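Local coordinates for hydrogenase expression protein (Thiobacillus denitrificans, PDB 3SB1), which is of unknown detailed function but probably takes part in the expression or maturation of hydrogenase, at residues Leu50-Ile53 / Ala54-Leu57; Lys140-Arg143 / Ala144-Ala147. All coordinates share one frame; numbering follows the deposited sequence.

Contact 1. Residues Leu50-Ile53 / Ala54-Leu57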
loop_
_atom_site.group_PDB
_atom_site.type_symbol
_atom_site.label_atom_id
_atom_site.label_comp_id
_atom_site.label_asym_id
_atom_site.label_seq_id
_atom_site.Cartn_x
_atom_site.Cartn_y
_atom_site.Cartn_z
ATOM N N LEU A 50 -2.155 23.050 6.456
ATOM C CA LEU A 50 -1.518 22.254 7.508
ATOM C C LEU A 50 -2.489 22.130 8.702
ATOM O O LEU A 50 -2.581 21.070 9.327
ATOM C CB LEU A 50 -0.168 22.807 7.935
ATOM C CG LEU A 50 0.893 22.884 6.841
ATOM C CD1 LEU A 50 2.172 23.561 7.421
ATOM C CD2 LEU A 50 1.154 21.527 6.161
ATOM N N ARG A 51 -3.186 23.213 9.045
ATOM C CA ARG A 51 -4.127 23.174 10.144
ATOM C C ARG A 51 -5.263 22.206 9.835
ATOM O O ARG A 51 -5.735 21.465 10.718
ATOM C CB ARG A 51 -4.672 24.583 10.428
ATOM C CG ARG A 51 -5.741 24.680 11.513
ATOM C CD ARG A 51 -6.166 26.133 11.679
ATOM N NE ARG A 51 -7.127 26.347 12.766
ATOM C CZ ARG A 51 -8.455 26.366 12.620
ATOM N NH1 ARG A 51 -9.238 26.596 13.674
ATOM N NH2 ARG A 51 -9.011 26.171 11.426
ATOM N N GLU A 52 -5.695 22.186 8.587
ATOM C CA GLU A 52 -6.761 21.284 8.196
ATOM C C GLU A 52 -6.317 19.859 8.360
ATOM O O GLU A 52 -7.069 19.027 8.855
ATOM C CB GLU A 52 -7.224 21.554 6.768
ATOM C CG GLU A 52 -8.374 20.677 6.372
ATOM C CD GLU A 52 -9.061 21.072 5.083
ATOM O OE1 GLU A 52 -8.660 22.082 4.456
ATOM O OE2 GLU A 52 -10.021 20.343 4.709
ATOM N N ILE A 53 -5.116 19.565 7.903
ATOM C CA ILE A 53 -4.562 18.213 8.030
ATOM C C ILE A 53 -4.520 17.799 9.487
ATOM O O ILE A 53 -4.887 16.650 9.824
ATOM C CB ILE A 53 -3.206 18.040 7.342
ATOM C CG1 ILE A 53 -3.299 18.199 5.824
ATOM C CG2 ILE A 53 -2.587 16.679 7.709
ATOM C CD1 ILE A 53 -1.976 18.386 5.137
ATOM N N ALA A 54 -4.047 18.694 10.358
ATOM C CA ALA A 54 -3.964 18.377 11.785
ATOM C C ALA A 54 -5.341 18.068 12.364
ATOM O O ALA A 54 -5.462 17.154 13.183
ATOM C CB ALA A 54 -3.264 19.469 12.567
ATOM N N GLU A 55 -6.377 18.774 11.914
ATOM C CA GLU A 55 -7.729 18.529 12.382
ATOM C C GLU A 55 -8.234 17.181 11.866
ATOM O O GLU A 55 -8.865 16.429 12.626
ATOM C CB GLU A 55 -8.675 19.613 11.910
ATOM C CG GLU A 55 -8.362 21.045 12.384
ATOM C CD GLU A 55 -9.075 22.120 11.522
ATOM O OE1 GLU A 55 -9.736 21.765 10.503
ATOM O OE2 GLU A 55 -8.941 23.320 11.847
ATOM N N HIS A 56 -7.973 16.899 10.600
ATOM C CA HIS A 56 -8.361 15.581 10.054
ATOM C C HIS A 56 -7.683 14.429 10.802
ATOM O O HIS A 56 -8.273 13.348 11.010
ATOM C CB HIS A 56 -8.119 15.513 8.555
ATOM C CG HIS A 56 -9.000 16.407 7.782
ATOM N ND1 HIS A 56 -10.307 16.632 8.156
ATOM C CD2 HIS A 56 -8.810 17.094 6.638
ATOM C CE1 HIS A 56 -10.884 17.421 7.267
ATOM N NE2 HIS A 56 -9.995 17.728 6.347
ATOM N N LEU A 57 -6.405 14.602 11.177
ATOM C CA LEU A 57 -5.706 13.611 11.965
ATOM C C LEU A 57 -6.370 13.367 13.321
ATOM O O LEU A 57 -6.543 12.203 13.721
ATOM C CB LEU A 57 -4.241 13.971 12.130
ATOM C CG LEU A 57 -3.320 13.766 10.943
ATOM C CD1 LEU A 57 -2.006 14.555 11.122
ATOM C CD2 LEU A 57 -3.054 12.234 10.706
#
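His-56 folds back along the helix onto Glu-52, one turn earlier. Its NE2 donates to Glu-52 OE2 at 3.1 Å, using the anti lone pair of that oxygen, with OE2 lying 23° out of the imidazole plane. The ring comes down over the backbone there: one face covers Glu-52 O, with His-56 CD2 3.4 Å from that oxygen, while His-56 N donates to the same oxygen at 2.9 Å. Glu-52 keeps CG anti to its backbone N (chi1 -177°) and its chain extended, which carries the carboxylate up to the ring. Were the ring replaced by the methyl of an alanine here, Glu-52 OE2 would probably lose this donor and its carboxylate become freer to swing. Arg-51 and Glu-55 pair differently: Glu-55 OE2 sits over one face of the guanidinium, 2.9 Å from Arg-51 NH2 with the two planes 78° apart, a salt bridge of charges with no N-H aimed at the oxygen. On the buried side Ile-53 CG2 and Leu-57 CD1 lie alongside at 4.1 Å; both residues also pack on Val-113, and they meet Leu-153 and Val-146 of the second subunit respectively. Backbone bonds such as Leu-57 N to Ile-53 O (2.9 Å) keep the turns regular. Pairing i with i+4, polar outside and apolar inside, is the pattern of an amphipathic alpha-helix, here one laid against both the sheet and the partner subunit.

Contact 2. Residues Lys140-Arg143 / Ala144-Ala147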
loop_
_atom_site.group_PDB
_atom_site.type_symbol
_atom_site.label_atom_id
_atom_site.label_comp_id
_atom_site.label_asym_id
_atom_site.label_seq_id
_atom_site.Cartn_x
_atom_site.Cartn_y
_atom_site.Cartn_z
ATOM N N LYS A 140 -6.660 -1.432 -0.934
ATOM C CA LYS A 140 -7.251 -2.636 -0.400
ATOM C C LYS A 140 -7.939 -3.444 -1.430
ATOM O O LYS A 140 -8.685 -2.902 -2.243
ATOM C CB LYS A 140 -8.272 -2.290 0.681
ATOM C CG LYS A 140 -7.735 -1.690 1.923
ATOM C CD LYS A 140 -8.906 -1.466 2.864
ATOM C CE LYS A 140 -8.505 -0.967 4.195
ATOM N NZ LYS A 140 -9.729 -0.826 5.049
ATOM N N SER A 141 -7.709 -4.752 -1.389
ATOM C CA SER A 141 -8.377 -5.641 -2.312
ATOM C C SER A 141 -9.823 -5.861 -1.803
ATOM O O SER A 141 -10.004 -6.273 -0.686
ATOM C CB SER A 141 -7.712 -7.005 -2.239
ATOM O OG SER A 141 -6.278 -6.940 -2.196
ATOM N N PRO A 142 -10.841 -5.600 -2.616
ATOM C CA PRO A 142 -12.205 -5.821 -2.157
ATOM C C PRO A 142 -12.508 -7.294 -1.874
ATOM O O PRO A 142 -11.946 -8.197 -2.501
ATOM C CB PRO A 142 -13.056 -5.358 -3.331
ATOM C CG PRO A 142 -12.173 -4.404 -4.085
ATOM C CD PRO A 142 -10.759 -4.925 -3.909
ATOM N N ARG A 143 -13.431 -7.540 -0.975
ATOM C CA ARG A 143 -13.808 -8.901 -0.622
ATOM C C ARG A 143 -14.291 -9.739 -1.812
ATOM O O ARG A 143 -13.926 -10.924 -1.949
ATOM C CB ARG A 143 -14.876 -8.821 0.460
ATOM C CG ARG A 143 -15.333 -10.109 0.948
ATOM C CD ARG A 143 -16.322 -9.924 2.112
ATOM N NE ARG A 143 -16.717 -11.236 2.558
ATOM C CZ ARG A 143 -16.083 -11.914 3.508
ATOM N NH1 ARG A 143 -16.490 -13.130 3.791
ATOM N NH2 ARG A 143 -15.047 -11.378 4.152
ATOM N N ALA A 144 -15.064 -9.130 -2.726
ATOM C CA ALA A 144 -15.566 -9.864 -3.865
ATOM C C ALA A 144 -14.409 -10.327 -4.740
ATOM O O ALA A 144 -14.489 -11.423 -5.273
ATOM C CB ALA A 144 -16.554 -9.051 -4.694
ATOM N N ASP A 145 -13.356 -9.516 -4.860
ATOM C CA ASP A 145 -12.199 -9.880 -5.674
ATOM C C ASP A 145 -11.386 -11.018 -4.998
ATOM O O ASP A 145 -10.925 -11.961 -5.673
ATOM C CB ASP A 145 -11.304 -8.688 -5.939
ATOM C CG ASP A 145 -11.969 -7.591 -6.796
ATOM O OD1 ASP A 145 -13.074 -7.795 -7.312
ATOM O OD2 ASP A 145 -11.326 -6.531 -6.968
ATOM N N VAL A 146 -11.253 -10.952 -3.670
ATOM C CA VAL A 146 -10.564 -11.985 -2.922
ATOM C C VAL A 146 -11.332 -13.312 -3.018
ATOM O O VAL A 146 -10.716 -14.403 -3.129
ATOM C CB VAL A 146 -10.299 -11.546 -1.463
ATOM C CG1 VAL A 146 -9.652 -12.670 -0.653
ATOM C CG2 VAL A 146 -9.422 -10.266 -1.433
ATOM N N ALA A 147 -12.670 -13.236 -2.947
ATOM C CA ALA A 147 -13.498 -14.462 -3.025
ATOM C C ALA A 147 -13.280 -15.111 -4.427
ATOM O O ALA A 147 -13.148 -16.352 -4.536
ATOM C CB ALA A 147 -14.996 -14.141 -2.758
#
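The flat carboxylate of Asp-145 crosses the puckered pyrrolidine of Pro-142 obliquely and meets it through one oxygen: OD2 lies 3.5 Å from Pro-142 CD and 3.7 Å from Pro-142 CG, while OD1 makes a weak hydrogen bond to a bound triethylene glycol, probably a crystallisation additive. Asp-145 has CG beside its own backbone N (chi1 -65°), which leans the group back toward the helix start. The other flat group, the guanidinium of Arg-143, is carried on an extended chain to the second subunit, where NH1 donates to Leu-61 O. Pro-142 holds the N-cap position, and its carbonyl oxygen takes Val-146 N at 3.1 Å and, weakly, Asp-145 N at 3.0 Å. Over this oxygen sits Val-146 CG2, 3.4 Å from Pro-142 O; the same methyl touches Ser-141 CB at 3.8 Å. Ser-141 OG itself bonds to Glu-107 OE2 and Phe-134 O of the second subunit, and Val-146 packs on that Phe-134. Ala-147 N to Arg-143 O, 2.8 Å, completes the first turn. Proline has no side-chain acceptor to close a capping box with Asp-145; the acid, three residues past the cap, instead probably interacts favourably with the helix dipole, as its negative charge stands near the positive N-terminal end.

In the fold
Contact 1 comes first along the chain, in the first half of helix 48-63; contact 2 follows the five-stranded antiparallel sheet, where the loop after strand 125-132 leads into helix 143-157. Their centres are 31 Å apart, on opposite sides of the chain's centre, and their nearest atoms stay about 15 Å from each other. Across the two-chain assembly, however, helix 48-63 of one chain meets helix 143-157 of the other, and Arg-150 of the second subunit adds a weak hydrogen bond to Ala-54 O. With both regions touching the second subunit, helix 143-157 thus appears to reach out as an arm against the partner, consistent with a dimer built by exchanging C-terminal segments.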